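Local coordinates for protein 7beta-hydroxysteroid dehydrogenase (Collinsella aerofaciens, PDB 5FYD) that reduces the 7-oxo group of 7-oxo-lithocholate with NADPH to yield ursodeoxycholate, a stereoselective step in bile acid metabolism, at residues A[7-18]-A[83-92]; A[134-144]-A[177-187]. All blocks are in the same frame, centred on the assembly; numbering follows the deposited sequence.

Contact 1. Residues A[7-18]-A[83-92]; sequences YGEWGLILGATE and LDMGFMSYVA
Trp10 of strand 10-14 packs its indole against Leu83, just before the parallel strand 85-90. Trp10 CB lies 3.5 Å from Asp84 O and also near Met85 SD. Trp10 CG is near both Asp84 O and Leu83 CD1. CD1 of the indole meets Asp84 O at the ring edge, and Leu83 CB is close by. Trp10 CD2 touches Leu83 CD1. Leu83 CD2 lies 3.7 Å from Trp10 NE1, over one face of the ring, and reaches CE2 as well. Leu83 CD2 is 3.9 Å from the centroid of the five-membered ring of Trp10, a CH-pi contact. With CG anti to the carbonyl carbon (chi1 -70°), the indole stays beside its own backbone N, which donates to Asp84 O. Replacing the indole by an alanine is likely to leave the Leu83 methyls without the ring face they rest on and open a gap over them.

Trp10 O accepts a nearly straight bond from Gly86 N (2.7 Å, 174° at the hydrogen) and a weak one from Phe87 N. This doubling marks a beta bulge. Asp84 OD2 uses its anti lone pair to take the N-H of Glu9 at 3.0 Å, while its OD1 forms a salt bridge with Arg135.

Further along, Leu14 CD1 lies against Met88 CG at 3.6 Å. On the face of Ile13 and Ser89, Ile13 CD1 meets the edge of the Phe87 ring at CE2, 3.6 Å away. Thr17 and Glu18, which bind NADP(+), follow strand 10-14 in the glycine-rich turn of the Rossmann fold. The pair lies in the middle of the parallel sheet, between strands 34-39 and 136-143. Helix 105-132 packs on Leu12, Leu14, Met88 and Tyr90.

Contact 2. Residues A[134-144]-A[177-187]; sequences DRGAVINVSSM and TGVDVEVITLG
The Asp134 carboxylate is met from above its plane. Gly178 N donates to Asp134 OD1 at 2.8 Å, about 40° out of that plane. CG stands anti to the backbone N (chi1 -167°), which brings the carboxylate to the start of the other segment. Backbone N-H and C=O groups then pair in a parallel ladder from Gly136 to Met144. Its first bond, Gly136 N to Gly178 O, is weak. The donors are not all placed alike. Val138 N lies in the carbonyl plane of Asp180, whereas Leu186 N sits 50° above that of Ser142, at 3.0 Å from Ser142 O.

On the face of Ile139 and Val141, side chains from both strands pack against each other. Ile139 CG2 lies alongside Ile184 CG2 at 3.8 Å. Val141 CG1 touches Leu186 CD1 at 3.5 Å. On the face of Val138 and Ser142, Ser142 CB packs on Val183 CG2 (3.8 Å) and Thr185 OG1. Ser142 OG is hydrogen-bonded to Lys160 O. Thr185 CG2 comes 3.5 Å from Met144 N, beside the end of the ladder.

Ser143, which probably stabilises the transition state, ends strand 136-143, and its OG is hydrogen-bonded with Thr145 OG1. Pro199 of the second subunit packs on it. The pair is flanked by strands 85-90 and 230-232. Helix 154-173 packs on Ser142, Val183 and Thr185, and helix 105-132 on Val138 and Asn140.

Overall arrangement
From the N terminus, strand 10-14 runs into the cofactor-binding turn. The chain then builds strands 34-39 and 60-64 with their helices and returns as strand 85-90, closing contact 1. Helix 105-132 leads on to strand 136-143. Helix 154-173 then crosses over to strand 179-186, closing contact 2 as a beta-alpha-beta unit. The two contacts are in series, neither nested nor crossed. They join side by side in one parallel sheet, because strands 85-90 and 136-143 are neighbours. Tyr7 OH to Asp180 OD2 and Ser89 OG to Ile139 O, both probable hydrogen bonds, tie them further. Contact 1 leads into the NADP(+) site, and contact 2 ends at Ser143, probably part of the active site.

Contact 1. Residues A[7-18]-A[83-92]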
loop_
_atom_site.group_PDB
_atom_site.type_symbol
_atom_site.label_atom_id
_atom_site.label_comp_id
_atom_site.label_asym_id
_atom_site.label_seq_id
_atom_site.Cartn_x
_atom_site.Cartn_y
_atom_site.Cartn_z
ATOM N N TYR A 7 -13.226 4.196 -33.194
ATOM C CA TYR A 7 -14.241 4.387 -32.137
ATOM C C TYR A 7 -14.768 5.802 -31.916
ATOM O O TYR A 7 -15.974 5.992 -31.719
ATOM C CB TYR A 7 -13.699 3.828 -30.823
ATOM C CG TYR A 7 -13.515 2.335 -30.823
ATOM C CD1 TYR A 7 -14.598 1.472 -31.015
ATOM C CD2 TYR A 7 -12.265 1.777 -30.597
ATOM C CE1 TYR A 7 -14.427 0.096 -31.010
ATOM C CE2 TYR A 7 -12.088 0.402 -30.564
ATOM C CZ TYR A 7 -13.173 -0.432 -30.759
ATOM O OH TYR A 7 -12.964 -1.795 -30.729
ATOM N N GLY A 8 -13.893 6.797 -31.940
ATOM C CA GLY A 8 -14.344 8.197 -31.797
ATOM C C GLY A 8 -13.279 9.121 -31.271
ATOM O O GLY A 8 -12.195 8.694 -30.975
ATOM N N GLU A 9 -13.598 10.403 -31.155
ATOM C CA GLU A 9 -12.571 11.420 -30.875
ATOM C C GLU A 9 -11.986 11.407 -29.479
ATOM O O GLU A 9 -10.791 11.669 -29.321
ATOM C CB GLU A 9 -13.097 12.845 -31.132
ATOM C CG GLU A 9 -13.184 13.244 -32.578
ATOM C CD GLU A 9 -11.820 13.296 -33.230
ATOM O OE1 GLU A 9 -10.927 14.100 -32.842
ATOM O OE2 GLU A 9 -11.652 12.486 -34.125
ATOM N N TRP A 10 -12.829 11.173 -28.472
ATOM C CA TRP A 10 -12.417 11.264 -27.091
ATOM C C TRP A 10 -12.613 9.946 -26.347
ATOM O O TRP A 10 -13.617 9.262 -26.540
ATOM C CB TRP A 10 -13.197 12.360 -26.371
ATOM C CG TRP A 10 -12.840 13.744 -26.812
ATOM C CD1 TRP A 10 -13.313 14.410 -27.898
ATOM C CD2 TRP A 10 -11.952 14.632 -26.145
ATOM N NE1 TRP A 10 -12.758 15.671 -27.962
ATOM C CE2 TRP A 10 -11.909 15.830 -26.905
ATOM C CE3 TRP A 10 -11.163 14.529 -24.988
ATOM C CZ2 TRP A 10 -11.154 16.927 -26.518
ATOM C CZ3 TRP A 10 -10.388 15.599 -24.612
ATOM C CH2 TRP A 10 -10.380 16.797 -25.381
ATOM N N GLY A 11 -11.652 9.622 -25.491
ATOM C CA GLY A 11 -11.769 8.502 -24.555
ATOM C C GLY A 11 -11.764 9.018 -23.132
ATOM O O GLY A 11 -11.107 10.009 -22.822
ATOM N N LEU A 12 -12.507 8.336 -22.272
ATOM C CA LEU A 12 -12.759 8.757 -20.909
ATOM C C LEU A 12 -12.180 7.716 -19.996
ATOM O O LEU A 12 -12.626 6.551 -20.005
ATOM C CB LEU A 12 -14.265 8.866 -20.701
ATOM C CG LEU A 12 -14.809 9.138 -19.314
ATOM C CD1 LEU A 12 -14.259 10.426 -18.736
ATOM C CD2 LEU A 12 -16.310 9.186 -19.360
ATOM N N ILE A 13 -11.198 8.111 -19.199
ATOM C CA ILE A 13 -10.612 7.227 -18.226
ATOM C C ILE A 13 -11.058 7.661 -16.835
ATOM O O ILE A 13 -10.674 8.735 -16.343
ATOM C CB ILE A 13 -9.067 7.223 -18.308
ATOM C CG1 ILE A 13 -8.603 6.990 -19.768
ATOM C CG2 ILE A 13 -8.473 6.204 -17.341
ATOM C CD1 ILE A 13 -9.213 5.789 -20.459
ATOM N N LEU A 14 -11.849 6.806 -16.198
ATOM C CA LEU A 14 -12.435 7.102 -14.888
ATOM C C LEU A 14 -11.556 6.461 -13.813
ATOM O O LEU A 14 -11.678 5.259 -13.507
ATOM C CB LEU A 14 -13.877 6.612 -14.827
ATOM C CG LEU A 14 -14.744 7.285 -15.890
ATOM C CD1 LEU A 14 -15.912 6.440 -16.355
ATOM C CD2 LEU A 14 -15.179 8.650 -15.358
ATOM N N GLY A 15 -10.643 7.264 -13.259
ATOM C CA GLY A 15 -9.641 6.802 -12.315
ATOM C C GLY A 15 -8.288 6.788 -12.988
ATOM O O GLY A 15 -7.701 5.727 -13.176
ATOM N N ALA A 16 -7.781 7.976 -13.320
ATOM C CA ALA A 16 -6.717 8.113 -14.306
ATOM C C ALA A 16 -5.295 8.259 -13.776
ATOM O O ALA A 16 -4.370 8.226 -14.573
ATOM C CB ALA A 16 -7.026 9.283 -15.212
ATOM N N THR A 17 -5.104 8.457 -12.478
ATOM C CA THR A 17 -3.760 8.818 -11.991
ATOM C C THR A 17 -2.904 7.645 -11.518
ATOM O O THR A 17 -1.688 7.690 -11.643
ATOM C CB THR A 17 -3.826 9.896 -10.920
ATOM O OG1 THR A 17 -4.897 9.610 -10.018
ATOM C CG2 THR A 17 -4.087 11.235 -11.599
ATOM N N GLU A 18 -3.522 6.622 -10.952
ATOM C CA GLU A 18 -2.754 5.440 -10.549
ATOM C C GLU A 18 -2.372 4.602 -11.782
ATOM O O GLU A 18 -2.962 4.749 -12.843
ATOM C CB GLU A 18 -3.482 4.593 -9.477
ATOM C CG GLU A 18 -4.985 4.353 -9.630
ATOM C CD GLU A 18 -5.411 4.058 -11.047
ATOM O OE1 GLU A 18 -5.564 5.033 -11.809
ATOM O OE2 GLU A 18 -5.564 2.870 -11.410
ATOM N N LEU A 83 -18.704 16.439 -26.642
ATOM C CA LEU A 83 -17.561 15.706 -27.186
ATOM C C LEU A 83 -18.025 14.486 -27.974
ATOM O O LEU A 83 -18.995 13.827 -27.606
ATOM C CB LEU A 83 -16.609 15.245 -26.082
ATOM C CG LEU A 83 -16.015 16.279 -25.135
ATOM C CD1 LEU A 83 -15.141 15.601 -24.105
ATOM C CD2 LEU A 83 -15.231 17.373 -25.851
ATOM N N ASP A 84 -17.327 14.188 -29.068
ATOM C CA ASP A 84 -17.538 12.926 -29.753
ATOM C C ASP A 84 -16.810 11.846 -28.950
ATOM O O ASP A 84 -15.575 11.855 -28.874
ATOM C CB ASP A 84 -17.038 12.923 -31.188
ATOM C CG ASP A 84 -17.332 11.608 -31.862
ATOM O OD1 ASP A 84 -18.504 11.400 -32.224
ATOM O OD2 ASP A 84 -16.422 10.759 -31.986
ATOM N N MET A 85 -17.585 10.962 -28.320
ATOM C CA MET A 85 -17.039 9.956 -27.390
ATOM C C MET A 85 -16.825 8.634 -28.120
ATOM O O MET A 85 -17.715 8.142 -28.839
ATOM C CB MET A 85 -17.981 9.739 -26.202
ATOM C CG MET A 85 -18.236 10.990 -25.362
ATOM S SD MET A 85 -16.741 11.706 -24.680
ATOM C CE MET A 85 -16.038 10.358 -23.720
ATOM N N GLY A 86 -15.638 8.066 -27.944
ATOM C CA GLY A 86 -15.326 6.741 -28.510
ATOM C C GLY A 86 -15.012 5.636 -27.512
ATOM O O GLY A 86 -15.122 4.451 -27.851
ATOM N N PHE A 87 -14.620 6.004 -26.292
ATOM C CA PHE A 87 -14.089 5.023 -25.351
ATOM C C PHE A 87 -14.389 5.409 -23.923
ATOM O O PHE A 87 -14.356 6.584 -23.587
ATOM C CB PHE A 87 -12.570 4.893 -25.511
ATOM C CG PHE A 87 -11.950 3.881 -24.612
ATOM C CD1 PHE A 87 -12.003 2.527 -24.939
ATOM C CD2 PHE A 87 -11.286 4.260 -23.458
ATOM C CE1 PHE A 87 -11.435 1.573 -24.109
ATOM C CE2 PHE A 87 -10.703 3.311 -22.633
ATOM C CZ PHE A 87 -10.769 1.964 -22.959
ATOM N N MET A 88 -14.684 4.410 -23.103
ATOM C CA MET A 88 -14.758 4.594 -21.655
ATOM C C MET A 88 -14.069 3.432 -20.960
ATOM O O MET A 88 -14.201 2.288 -21.389
ATOM C CB MET A 88 -16.215 4.688 -21.167
ATOM C CG MET A 88 -16.378 5.057 -19.692
ATOM S SD MET A 88 -18.004 4.587 -19.008
ATOM C CE MET A 88 -17.701 2.905 -18.547
ATOM N N SER A 89 -13.330 3.732 -19.895
ATOM C CA SER A 89 -12.842 2.692 -18.978
ATOM C C SER A 89 -13.125 3.109 -17.546
ATOM O O SER A 89 -12.709 4.197 -17.145
ATOM C CB SER A 89 -11.343 2.430 -19.122
ATOM O OG SER A 89 -10.906 1.477 -18.188
ATOM N N TYR A 90 -13.785 2.232 -16.785
ATOM C CA TYR A 90 -13.932 2.425 -15.355
ATOM C C TYR A 90 -12.830 1.665 -14.626
ATOM O O TYR A 90 -12.813 0.429 -14.643
ATOM C CB TYR A 90 -15.307 2.002 -14.860
ATOM C CG TYR A 90 -15.634 2.649 -13.541
ATOM C CD1 TYR A 90 -16.153 3.930 -13.519
ATOM C CD2 TYR A 90 -15.402 2.021 -12.340
ATOM C CE1 TYR A 90 -16.461 4.573 -12.350
ATOM C CE2 TYR A 90 -15.702 2.653 -11.144
ATOM C CZ TYR A 90 -16.233 3.947 -11.151
ATOM O OH TYR A 90 -16.550 4.634 -9.975
ATOM N N VAL A 91 -11.906 2.429 -14.039
ATOM C CA VAL A 91 -10.717 1.909 -13.384
ATOM C C VAL A 91 -10.728 2.103 -11.872
ATOM O O VAL A 91 -10.098 1.340 -11.157
ATOM C CB VAL A 91 -9.434 2.612 -13.917
ATOM C CG1 VAL A 91 -8.177 1.951 -13.340
ATOM C CG2 VAL A 91 -9.408 2.607 -15.423
ATOM N N ALA A 92 -11.439 3.101 -11.374
ATOM C CA ALA A 92 -11.361 3.440 -9.961
ATOM C C ALA A 92 -11.885 2.317 -9.099
ATOM O O ALA A 92 -12.809 1.610 -9.497
ATOM C CB ALA A 92 -12.170 4.676 -9.678
#

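Contact 2. Residues A[134-144]-A[177-187]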
loop_
_atom_site.group_PDB
_atom_site.type_symbol
_atom_site.label_atom_id
_atom_site.label_comp_id
_atom_site.label_asym_id
_atom_site.label_seq_id
_atom_site.Cartn_x
_atom_site.Cartn_y
_atom_site.Cartn_z
ATOM N N ASP A 134 -24.121 3.707 -32.542
ATOM C CA ASP A 134 -23.647 2.372 -32.892
ATOM C C ASP A 134 -22.134 2.336 -33.107
ATOM O O ASP A 134 -21.617 1.803 -34.091
ATOM C CB ASP A 134 -24.426 1.815 -34.090
ATOM C CG ASP A 134 -24.198 0.350 -34.285
ATOM O OD1 ASP A 134 -24.095 -0.396 -33.271
ATOM O OD2 ASP A 134 -24.082 -0.066 -35.451
ATOM N N ARG A 135 -21.416 2.937 -32.168
ATOM C CA ARG A 135 -19.999 3.056 -32.276
ATOM C C ARG A 135 -19.415 3.411 -30.901
ATOM O O ARG A 135 -19.889 4.347 -30.264
ATOM C CB ARG A 135 -19.693 4.138 -33.319
ATOM C CG ARG A 135 -18.283 4.662 -33.278
ATOM C CD ARG A 135 -18.010 5.712 -34.349
ATOM N NE ARG A 135 -18.821 6.937 -34.281
ATOM C CZ ARG A 135 -18.553 8.039 -33.565
ATOM N NH1 ARG A 135 -17.520 8.090 -32.739
ATOM N NH2 ARG A 135 -19.362 9.100 -33.657
ATOM N N GLY A 136 -18.404 2.651 -30.476
ATOM C CA GLY A 136 -17.714 2.927 -29.222
ATOM C C GLY A 136 -17.091 1.722 -28.579
ATOM O O GLY A 136 -17.280 0.597 -29.023
ATOM N N ALA A 137 -16.368 1.953 -27.492
ATOM C CA ALA A 137 -15.762 0.848 -26.768
ATOM C C ALA A 137 -15.716 1.102 -25.287
ATOM O O ALA A 137 -15.534 2.243 -24.851
ATOM C CB ALA A 137 -14.378 0.599 -27.295
ATOM N N VAL A 138 -15.898 0.043 -24.507
ATOM C CA VAL A 138 -15.766 0.114 -23.069
ATOM C C VAL A 138 -14.870 -1.029 -22.626
ATOM O O VAL A 138 -15.095 -2.176 -23.025
ATOM C CB VAL A 138 -17.116 -0.047 -22.348
ATOM C CG1 VAL A 138 -16.924 -0.008 -20.816
ATOM C CG2 VAL A 138 -18.088 1.030 -22.796
ATOM N N ILE A 139 -13.869 -0.727 -21.808
ATOM C CA ILE A 139 -13.109 -1.769 -21.093
ATOM C C ILE A 139 -13.181 -1.433 -19.635
ATOM O O ILE A 139 -12.630 -0.434 -19.216
ATOM C CB ILE A 139 -11.628 -1.843 -21.532
ATOM C CG1 ILE A 139 -11.529 -2.190 -23.022
ATOM C CG2 ILE A 139 -10.862 -2.863 -20.666
ATOM C CD1 ILE A 139 -10.113 -2.085 -23.571
ATOM N N ASN A 140 -13.878 -2.247 -18.860
ATOM C CA ASN A 140 -13.939 -2.036 -17.432
ATOM C C ASN A 140 -12.989 -2.987 -16.728
ATOM O O ASN A 140 -12.705 -4.079 -17.208
ATOM C CB ASN A 140 -15.354 -2.206 -16.902
ATOM C CG ASN A 140 -16.285 -1.157 -17.418
ATOM O OD1 ASN A 140 -15.908 0.006 -17.586
ATOM N ND2 ASN A 140 -17.530 -1.551 -17.681
ATOM N N VAL A 141 -12.493 -2.552 -15.580
ATOM C CA VAL A 141 -11.480 -3.288 -14.836
ATOM C C VAL A 141 -12.092 -3.965 -13.619
ATOM O O VAL A 141 -12.717 -3.316 -12.773
ATOM C CB VAL A 141 -10.353 -2.333 -14.434
ATOM C CG1 VAL A 141 -9.282 -3.060 -13.625
ATOM C CG2 VAL A 141 -9.773 -1.696 -15.680
ATOM N N SER A 142 -11.949 -5.281 -13.556
ATOM C CA SER A 142 -12.272 -6.043 -12.355
ATOM C C SER A 142 -11.014 -6.597 -11.678
ATOM O O SER A 142 -9.866 -6.263 -12.044
ATOM C CB SER A 142 -13.285 -7.137 -12.698
ATOM O OG SER A 142 -13.832 -7.710 -11.522
ATOM N N SER A 143 -11.237 -7.457 -10.685
ATOM C CA SER A 143 -10.173 -8.013 -9.873
ATOM C C SER A 143 -10.461 -9.462 -9.617
ATOM O O SER A 143 -11.638 -9.864 -9.519
ATOM C CB SER A 143 -10.138 -7.281 -8.548
ATOM O OG SER A 143 -9.171 -7.861 -7.699
ATOM N N MET A 144 -9.402 -10.257 -9.506
ATOM C CA MET A 144 -9.518 -11.646 -9.117
ATOM C C MET A 144 -10.272 -11.853 -7.789
ATOM O O MET A 144 -10.893 -12.896 -7.627
ATOM C CB MET A 144 -8.127 -12.312 -9.099
ATOM C CG MET A 144 -7.698 -12.678 -10.518
ATOM S SD MET A 144 -5.986 -13.173 -10.600
ATOM C CE MET A 144 -6.077 -14.749 -9.757
ATOM N N THR A 177 -23.011 -5.641 -32.634
ATOM C CA THR A 177 -23.223 -4.192 -32.794
ATOM C C THR A 177 -21.884 -3.512 -33.004
ATOM O O THR A 177 -20.832 -4.136 -32.896
ATOM C CB THR A 177 -23.900 -3.574 -31.551
ATOM O OG1 THR A 177 -22.943 -3.470 -30.487
ATOM C CG2 THR A 177 -25.072 -4.403 -31.095
ATOM N N GLY A 178 -21.931 -2.208 -33.269
ATOM C CA GLY A 178 -20.730 -1.394 -33.416
ATOM C C GLY A 178 -20.040 -0.979 -32.122
ATOM O O GLY A 178 -19.060 -0.253 -32.155
ATOM N N VAL A 179 -20.567 -1.404 -30.975
ATOM C CA VAL A 179 -19.955 -1.100 -29.692
ATOM C C VAL A 179 -19.228 -2.355 -29.209
ATOM O O VAL A 179 -19.805 -3.442 -29.229
ATOM C CB VAL A 179 -21.010 -0.661 -28.670
ATOM C CG1 VAL A 179 -20.371 -0.155 -27.398
ATOM C CG2 VAL A 179 -21.909 0.422 -29.265
ATOM N N ASP A 180 -17.968 -2.214 -28.819
ATOM C CA ASP A 180 -17.148 -3.328 -28.312
ATOM C C ASP A 180 -16.932 -3.154 -26.810
ATOM O O ASP A 180 -16.403 -2.146 -26.379
ATOM C CB ASP A 180 -15.794 -3.385 -29.007
ATOM C CG ASP A 180 -15.896 -3.729 -30.486
ATOM O OD1 ASP A 180 -16.831 -4.463 -30.879
ATOM O OD2 ASP A 180 -15.041 -3.240 -31.260
ATOM N N VAL A 181 -17.342 -4.143 -26.024
ATOM C CA VAL A 181 -17.250 -4.073 -24.584
ATOM C C VAL A 181 -16.490 -5.278 -24.080
ATOM O O VAL A 181 -16.661 -6.378 -24.586
ATOM C CB VAL A 181 -18.654 -3.958 -23.940
ATOM C CG1 VAL A 181 -18.616 -4.051 -22.405
ATOM C CG2 VAL A 181 -19.294 -2.660 -24.367
ATOM N N GLU A 182 -15.636 -5.055 -23.099
ATOM C CA GLU A 182 -14.810 -6.089 -22.486
ATOM C C GLU A 182 -14.628 -5.777 -21.015
ATOM O O GLU A 182 -14.574 -4.613 -20.629
ATOM C CB GLU A 182 -13.450 -6.142 -23.166
ATOM C CG GLU A 182 -12.517 -7.269 -22.727
ATOM C CD GLU A 182 -11.084 -7.002 -23.155
ATOM O OE1 GLU A 182 -10.873 -6.464 -24.274
ATOM O OE2 GLU A 182 -10.179 -7.276 -22.347
ATOM N N VAL A 183 -14.565 -6.815 -20.207
ATOM C CA VAL A 183 -14.019 -6.690 -18.855
ATOM C C VAL A 183 -12.687 -7.405 -18.768
ATOM O O VAL A 183 -12.547 -8.545 -19.223
ATOM C CB VAL A 183 -14.995 -7.144 -17.752
ATOM C CG1 VAL A 183 -15.606 -8.521 -18.004
ATOM C CG2 VAL A 183 -14.335 -7.080 -16.364
ATOM N N ILE A 184 -11.708 -6.727 -18.178
ATOM C CA ILE A 184 -10.400 -7.315 -17.921
ATOM C C ILE A 184 -10.263 -7.434 -16.407
ATOM O O ILE A 184 -10.391 -6.441 -15.693
ATOM C CB ILE A 184 -9.238 -6.529 -18.554
ATOM C CG1 ILE A 184 -7.909 -7.266 -18.297
ATOM C CG2 ILE A 184 -9.132 -5.082 -18.064
ATOM C CD1 ILE A 184 -7.308 -7.897 -19.509
ATOM N N THR A 185 -9.972 -8.642 -15.944
ATOM C CA THR A 185 -9.865 -8.953 -14.530
ATOM C C THR A 185 -8.385 -9.061 -14.142
ATOM O O THR A 185 -7.650 -9.889 -14.695
ATOM C CB THR A 185 -10.625 -10.253 -14.220
ATOM O OG1 THR A 185 -12.034 -10.038 -14.440
ATOM C CG2 THR A 185 -10.398 -10.678 -12.807
ATOM N N LEU A 186 -7.956 -8.214 -13.206
ATOM C CA LEU A 186 -6.545 -8.094 -12.849
ATOM C C LEU A 186 -6.248 -8.876 -11.595
ATOM O O LEU A 186 -7.094 -9.005 -10.726
ATOM C CB LEU A 186 -6.192 -6.647 -12.589
ATOM C CG LEU A 186 -6.560 -5.660 -13.700
ATOM C CD1 LEU A 186 -6.005 -4.278 -13.370
ATOM C CD2 LEU A 186 -6.097 -6.158 -15.048
ATOM N N GLY A 187 -5.026 -9.368 -11.499
ATOM C CA GLY A 187 -4.530 -9.926 -10.273
ATOM C C GLY A 187 -3.599 -8.890 -9.678
ATOM O O GLY A 187 -3.790 -7.685 -9.817
#